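Local coordinates for protein helicase of the snf2/rad54 family (Sulfolobus solfataricus, PDB 1Z5Z) that probably uses ATP hydrolysis to translocate along DNA or remodel protein-DNA complexes, as a SWI2/SNF2-type ATPase of which this is the C-terminal core domain, at residues E107-F121 / I179-W193. Sequence-based numbering, arbitrary orientation.
Sequences EALDEGDKIAIFTQF and INLTSANRVIHFDRW
Strands 115-119 and 186-189 are parallel neighbours in the central sheet of the helicase C-terminal domain, and Ile115 pairs with Arg186, Ala116 with Val187, Ile117 with Ile188 and Phe118 with His189. Ala116 N donates to Arg186 O at 2.9 Å, and the ladder runs on to the bond from Phe190 N to Phe118 O. Just before the strands, Asn185 OD1 takes Lys114 N on a lone pair in its carbonyl plane.

Arg186 sits on the same face as Ile115 and Ile117. Its chain bends at chi2 and chi3, which brings the guanidinium back to Asp113. NE and NH2 both donate side-on to the single oxygen Asp113 OD2, NE at 2.7 Å. That oxygen lies in the guanidinium plane, while the carboxylate is turned 43° from it. Ala108 CB covers one guanidinium face, 3.4 Å from NE. Glu107 OE1 makes a long salt bridge with NH1. With an alanine in place of Arg186, the buried Asp113 would probably lose its counter-charge and the Ala108 methyl its cover.

The order of strands 186-189, 115-119 and 167-171 is consistent with the RecA-like fold of helicase C-terminal domains, with 115-119 inside the sheet. On the other face, the Phe118 ring lies nearly parallel to the six-membered ring of Trp193, 11° between planes, but slid so that they barely overlap. Trp193 NE1 donates to His189 ND1 at 2.9 Å, which fixes the turn of the indole. Ile179 CG2 touches Phe118 CZ at 4.1 Å.

At the C-terminal ends of the strands, each Asp191 oxygen uses its syn lone pair. OD1 accepts from Thr119 OG1 at 2.7 Å, and OD2 from Gln120 N. Thr119 OG1 in turn accepts from Phe121 N in an ST turn, at the start of helix 122-136.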
loop_
_atom_site.group_PDB
_atom_site.type_symbol
_atom_site.label_atom_id
_atom_site.label_comp_id
_atom_site.label_asym_id
_atom_site.label_seq_id
_atom_site.Cartn_x
_atom_site.Cartn_y
_atom_site.Cartn_z
ATOM N N GLU A 107 -13.162 -14.823 2.736
ATOM C CA GLU A 107 -14.080 -14.588 3.821
ATOM C C GLU A 107 -15.145 -13.533 3.448
ATOM O O GLU A 107 -16.315 -13.711 3.753
ATOM C CB GLU A 107 -13.317 -14.143 5.077
ATOM C CG GLU A 107 -14.148 -13.315 6.028
ATOM C CD GLU A 107 -13.426 -12.985 7.317
ATOM O OE1 GLU A 107 -13.745 -11.945 7.936
ATOM O OE2 GLU A 107 -12.548 -13.763 7.724
ATOM N N ALA A 108 -14.771 -12.462 2.760
ATOM C CA ALA A 108 -15.763 -11.447 2.458
ATOM C C ALA A 108 -16.817 -11.842 1.421
ATOM O O ALA A 108 -17.998 -11.535 1.595
ATOM C CB ALA A 108 -15.079 -10.150 2.053
ATOM N N LEU A 109 -16.412 -12.503 0.345
ATOM C CA LEU A 109 -17.387 -12.889 -0.670
ATOM C C LEU A 109 -18.432 -13.777 -0.005
ATOM O O LEU A 109 -19.640 -13.614 -0.224
ATOM C CB LEU A 109 -16.716 -13.631 -1.835
ATOM C CG LEU A 109 -15.838 -12.787 -2.769
ATOM C CD1 LEU A 109 -15.304 -13.649 -3.883
ATOM C CD2 LEU A 109 -16.646 -11.636 -3.357
ATOM N N ASP A 110 -17.976 -14.693 0.841
ATOM C CA ASP A 110 -18.929 -15.566 1.504
ATOM C C ASP A 110 -19.978 -14.808 2.312
ATOM O O ASP A 110 -21.094 -15.291 2.482
ATOM C CB ASP A 110 -18.221 -16.584 2.383
ATOM C CG ASP A 110 -18.556 -17.994 1.969
ATOM O OD1 ASP A 110 -17.671 -18.684 1.416
ATOM O OD2 ASP A 110 -19.728 -18.393 2.168
ATOM N N GLU A 111 -19.625 -13.627 2.811
ATOM C CA GLU A 111 -20.560 -12.799 3.565
ATOM C C GLU A 111 -21.342 -11.948 2.558
ATOM O O GLU A 111 -22.157 -11.124 2.934
ATOM C CB GLU A 111 -19.796 -11.853 4.492
ATOM C CG GLU A 111 -19.239 -12.445 5.762
ATOM C CD GLU A 111 -20.277 -12.498 6.872
ATOM O OE1 GLU A 111 -21.225 -11.670 6.869
ATOM O OE2 GLU A 111 -20.132 -13.361 7.759
ATOM N N GLY A 112 -21.051 -12.120 1.273
ATOM C CA GLY A 112 -21.726 -11.332 0.258
ATOM C C GLY A 112 -21.257 -9.880 0.195
ATOM O O GLY A 112 -22.000 -9.003 -0.279
ATOM N N ASP A 113 -20.038 -9.612 0.670
ATOM C CA ASP A 113 -19.490 -8.228 0.652
ATOM C C ASP A 113 -19.099 -7.730 -0.745
ATOM O O ASP A 113 -18.715 -8.502 -1.606
ATOM C CB ASP A 113 -18.210 -8.135 1.487
ATOM C CG ASP A 113 -18.447 -8.268 2.997
ATOM O OD1 ASP A 113 -19.598 -8.467 3.441
ATOM O OD2 ASP A 113 -17.449 -8.174 3.735
ATOM N N LYS A 114 -19.221 -6.424 -0.928
ATOM C CA LYS A 114 -18.790 -5.698 -2.108
ATOM C C LYS A 114 -17.451 -5.162 -1.566
ATOM O O LYS A 114 -17.416 -4.519 -0.528
ATOM C CB LYS A 114 -19.734 -4.541 -2.410
ATOM C CG LYS A 114 -20.866 -4.926 -3.316
ATOM C CD LYS A 114 -21.301 -3.721 -4.111
ATOM C CE LYS A 114 -21.806 -4.196 -5.437
ATOM N NZ LYS A 114 -22.014 -3.101 -6.371
ATOM N N ILE A 115 -16.364 -5.403 -2.278
ATOM C CA ILE A 115 -15.031 -5.056 -1.795
ATOM C C ILE A 115 -14.291 -3.969 -2.585
ATOM O O ILE A 115 -14.207 -4.041 -3.808
ATOM C CB ILE A 115 -14.207 -6.371 -1.794
ATOM C CG1 ILE A 115 -14.918 -7.399 -0.912
ATOM C CG2 ILE A 115 -12.786 -6.146 -1.353
ATOM C CD1 ILE A 115 -14.879 -8.802 -1.504
ATOM N N ALA A 116 -13.767 -2.960 -1.900
ATOM C CA ALA A 116 -12.997 -1.898 -2.579
ATOM C C ALA A 116 -11.549 -2.000 -2.086
ATOM O O ALA A 116 -11.310 -2.094 -0.886
ATOM C CB ALA A 116 -13.578 -0.493 -2.259
ATOM N N ILE A 117 -10.586 -1.996 -3.009
ATOM C CA ILE A 117 -9.176 -2.118 -2.639
ATOM C C ILE A 117 -8.408 -0.874 -3.165
ATOM O O ILE A 117 -8.445 -0.577 -4.359
ATOM C CB ILE A 117 -8.546 -3.401 -3.243
ATOM C CG1 ILE A 117 -9.355 -4.643 -2.803
ATOM C CG2 ILE A 117 -7.053 -3.483 -2.800
ATOM C CD1 ILE A 117 -9.116 -5.937 -3.662
ATOM N N PHE A 118 -7.725 -0.166 -2.271
ATOM C CA PHE A 118 -7.006 1.059 -2.628
ATOM C C PHE A 118 -5.516 0.839 -2.592
ATOM O O PHE A 118 -5.031 0.113 -1.729
ATOM C CB PHE A 118 -7.288 2.198 -1.601
ATOM C CG PHE A 118 -8.694 2.809 -1.676
ATOM C CD1 PHE A 118 -9.781 2.178 -1.095
ATOM C CD2 PHE A 118 -8.894 4.033 -2.311
ATOM C CE1 PHE A 118 -11.091 2.769 -1.136
ATOM C CE2 PHE A 118 -10.160 4.629 -2.369
ATOM C CZ PHE A 118 -11.267 3.992 -1.776
ATOM N N THR A 119 -4.782 1.476 -3.506
ATOM C CA THR A 119 -3.323 1.426 -3.482
ATOM C C THR A 119 -2.824 2.768 -4.031
ATOM O O THR A 119 -3.547 3.454 -4.755
ATOM C CB THR A 119 -2.720 0.265 -4.337
ATOM O OG1 THR A 119 -1.326 0.501 -4.490
ATOM C CG2 THR A 119 -3.331 0.189 -5.740
ATOM N N GLN A 120 -1.604 3.162 -3.673
ATOM C CA GLN A 120 -1.061 4.448 -4.138
ATOM C C GLN A 120 -0.352 4.271 -5.475
ATOM O O GLN A 120 0.093 5.260 -6.060
ATOM C CB GLN A 120 -0.029 4.986 -3.133
ATOM C CG GLN A 120 1.223 4.116 -2.985
ATOM C CD GLN A 120 2.016 4.481 -1.733
ATOM O OE1 GLN A 120 1.804 3.921 -0.647
ATOM N NE2 GLN A 120 2.914 5.413 -1.871
ATOM N N PHE A 121 -0.203 3.021 -5.938
ATOM C CA PHE A 121 0.497 2.776 -7.213
ATOM C C PHE A 121 -0.406 2.234 -8.329
ATOM O O PHE A 121 -1.059 1.183 -8.171
ATOM C CB PHE A 121 1.621 1.755 -7.019
ATOM C CG PHE A 121 2.683 2.163 -6.010
ATOM C CD1 PHE A 121 2.896 1.391 -4.882
ATOM C CD2 PHE A 121 3.504 3.285 -6.227
ATOM C CE1 PHE A 121 3.903 1.698 -3.955
ATOM C CE2 PHE A 121 4.535 3.598 -5.292
ATOM C CZ PHE A 121 4.723 2.795 -4.154
ATOM N N ILE A 179 -12.095 8.639 -2.690
ATOM C CA ILE A 179 -13.509 8.660 -3.066
ATOM C C ILE A 179 -14.249 7.879 -1.975
ATOM O O ILE A 179 -13.669 7.019 -1.314
ATOM C CB ILE A 179 -13.714 7.983 -4.429
ATOM C CG1 ILE A 179 -15.159 8.067 -4.870
ATOM C CG2 ILE A 179 -13.340 6.507 -4.333
ATOM C CD1 ILE A 179 -15.316 7.831 -6.373
ATOM N N ASN A 180 -15.523 8.170 -1.787
ATOM C CA ASN A 180 -16.298 7.489 -0.762
ATOM C C ASN A 180 -17.346 6.616 -1.439
ATOM O O ASN A 180 -18.432 7.078 -1.762
ATOM C CB ASN A 180 -16.935 8.535 0.188
ATOM C CG ASN A 180 -17.893 7.914 1.193
ATOM O OD1 ASN A 180 -17.747 6.755 1.557
ATOM N ND2 ASN A 180 -18.873 8.689 1.647
ATOM N N LEU A 181 -17.004 5.347 -1.660
ATOM C CA LEU A 181 -17.907 4.418 -2.338
ATOM C C LEU A 181 -18.803 3.774 -1.283
ATOM O O LEU A 181 -18.430 2.774 -0.700
ATOM C CB LEU A 181 -17.088 3.354 -3.087
ATOM C CG LEU A 181 -16.291 3.921 -4.273
ATOM C CD1 LEU A 181 -15.203 2.956 -4.696
ATOM C CD2 LEU A 181 -17.259 4.235 -5.422
ATOM N N THR A 182 -19.975 4.361 -1.051
ATOM C CA THR A 182 -20.901 3.870 -0.029
ATOM C C THR A 182 -21.422 2.448 -0.218
ATOM O O THR A 182 -21.880 1.817 0.741
ATOM C CB THR A 182 -22.104 4.807 0.106
ATOM O OG1 THR A 182 -22.631 5.056 -1.190
ATOM C CG2 THR A 182 -21.681 6.143 0.727
ATOM N N SER A 183 -21.372 1.924 -1.434
ATOM C CA SER A 183 -21.849 0.561 -1.592
ATOM C C SER A 183 -20.847 -0.478 -1.146
ATOM O O SER A 183 -21.218 -1.631 -1.018
ATOM C CB SER A 183 -22.269 0.299 -3.026
ATOM O OG SER A 183 -23.278 1.231 -3.378
ATOM N N ALA A 184 -19.588 -0.098 -0.886
ATOM C CA ALA A 184 -18.620 -1.081 -0.416
ATOM C C ALA A 184 -18.882 -1.464 1.064
ATOM O O ALA A 184 -19.116 -0.605 1.919
ATOM C CB ALA A 184 -17.182 -0.539 -0.576
ATOM N N ASN A 185 -18.846 -2.758 1.331
ATOM C CA ASN A 185 -19.084 -3.338 2.643
ATOM C C ASN A 185 -17.739 -3.629 3.264
ATOM O O ASN A 185 -17.608 -3.727 4.462
ATOM C CB ASN A 185 -19.841 -4.687 2.500
ATOM C CG ASN A 185 -21.127 -4.556 1.691
ATOM O OD1 ASN A 185 -21.203 -4.918 0.511
ATOM N ND2 ASN A 185 -22.141 -3.999 2.321
ATOM N N ARG A 186 -16.731 -3.778 2.416
ATOM C CA ARG A 186 -15.391 -4.119 2.880
ATOM C C ARG A 186 -14.378 -3.246 2.129
ATOM O O ARG A 186 -14.480 -3.060 0.912
ATOM C CB ARG A 186 -15.162 -5.590 2.590
ATOM C CG ARG A 186 -13.817 -6.119 2.886
ATOM C CD ARG A 186 -13.787 -6.757 4.241
ATOM N NE ARG A 186 -14.875 -7.705 4.461
ATOM C CZ ARG A 186 -14.831 -8.662 5.389
ATOM N NH1 ARG A 186 -13.745 -8.787 6.151
ATOM N NH2 ARG A 186 -15.874 -9.464 5.596
ATOM N N VAL A 187 -13.408 -2.714 2.855
ATOM C CA VAL A 187 -12.420 -1.857 2.247
ATOM C C VAL A 187 -11.065 -2.387 2.682
ATOM O O VAL A 187 -10.848 -2.632 3.877
ATOM C CB VAL A 187 -12.558 -0.362 2.744
ATOM C CG1 VAL A 187 -11.479 0.510 2.100
ATOM C CG2 VAL A 187 -13.944 0.197 2.416
ATOM N N ILE A 188 -10.182 -2.612 1.701
ATOM C CA ILE A 188 -8.810 -3.037 1.982
ATOM C C ILE A 188 -7.852 -1.908 1.549
ATOM O O ILE A 188 -7.810 -1.529 0.345
ATOM C CB ILE A 188 -8.417 -4.286 1.167
ATOM C CG1 ILE A 188 -9.259 -5.486 1.620
ATOM C CG2 ILE A 188 -6.909 -4.599 1.332
ATOM C CD1 ILE A 188 -8.984 -6.777 0.808
ATOM N N HIS A 189 -7.115 -1.344 2.503
ATOM C CA HIS A 189 -6.127 -0.323 2.164
ATOM C C HIS A 189 -4.817 -1.101 1.986
ATOM O O HIS A 189 -4.146 -1.465 2.938
ATOM C CB HIS A 189 -6.089 0.749 3.244
ATOM C CG HIS A 189 -7.354 1.556 3.297
ATOM N ND1 HIS A 189 -7.782 2.336 2.241
ATOM C CD2 HIS A 189 -8.323 1.635 4.240
ATOM C CE1 HIS A 189 -8.961 2.860 2.534
ATOM N NE2 HIS A 189 -9.310 2.451 3.742
ATOM N N PHE A 190 -4.498 -1.400 0.732
ATOM C CA PHE A 190 -3.327 -2.218 0.394
ATOM C C PHE A 190 -2.003 -1.634 0.846
ATOM O O PHE A 190 -1.077 -2.366 1.213
ATOM C CB PHE A 190 -3.311 -2.459 -1.103
ATOM C CG PHE A 190 -2.510 -3.649 -1.508
ATOM C CD1 PHE A 190 -3.090 -4.923 -1.485
ATOM C CD2 PHE A 190 -1.194 -3.519 -1.904
ATOM C CE1 PHE A 190 -2.375 -6.046 -1.863
ATOM C CE2 PHE A 190 -0.444 -4.648 -2.285
ATOM C CZ PHE A 190 -1.033 -5.915 -2.272
ATOM N N ASP A 191 -1.896 -0.305 0.798
ATOM C CA ASP A 191 -0.687 0.373 1.268
ATOM C C ASP A 191 -1.137 1.765 1.727
ATOM O O ASP A 191 -2.292 2.150 1.501
ATOM C CB ASP A 191 0.403 0.438 0.174
ATOM C CG ASP A 191 -0.123 0.943 -1.137
ATOM O OD1 ASP A 191 0.052 0.244 -2.159
ATOM O OD2 ASP A 191 -0.716 2.049 -1.147
ATOM N N ARG A 192 -0.239 2.489 2.380
ATOM C CA ARG A 192 -0.558 3.786 2.945
ATOM C C ARG A 192 -0.671 4.888 1.918
ATOM O O ARG A 192 0.238 5.670 1.774
ATOM C CB ARG A 192 0.489 4.158 4.010
ATOM C CG ARG A 192 -0.144 4.967 5.159
ATOM C CD ARG A 192 0.827 5.426 6.226
ATOM N NE ARG A 192 0.079 5.729 7.448
ATOM C CZ ARG A 192 -0.172 4.852 8.425
ATOM N NH1 ARG A 192 -0.868 5.238 9.481
ATOM N NH2 ARG A 192 0.290 3.604 8.372
ATOM N N TRP A 193 -1.796 4.945 1.207
ATOM C CA TRP A 193 -2.006 5.944 0.139
ATOM C C TRP A 193 -2.610 7.260 0.633
ATOM O O TRP A 193 -2.549 8.296 -0.042
ATOM C CB TRP A 193 -2.987 5.391 -0.894
ATOM C CG TRP A 193 -4.375 5.110 -0.314
ATOM C CD1 TRP A 193 -4.798 3.957 0.276
ATOM C CD2 TRP A 193 -5.491 6.020 -0.254
ATOM N NE1 TRP A 193 -6.088 4.085 0.703
ATOM C CE2 TRP A 193 -6.545 5.341 0.395
ATOM C CE3 TRP A 193 -5.696 7.353 -0.680
ATOM C CZ2 TRP A 193 -7.803 5.933 0.625
ATOM C CZ3 TRP A 193 -6.947 7.950 -0.448
ATOM C CH2 TRP A 193 -7.981 7.240 0.200
HETATM O O HOH W 1 -15.618 -10.539 8.742
HETATM O O HOH W 2 -23.183 -6.664 -0.433
#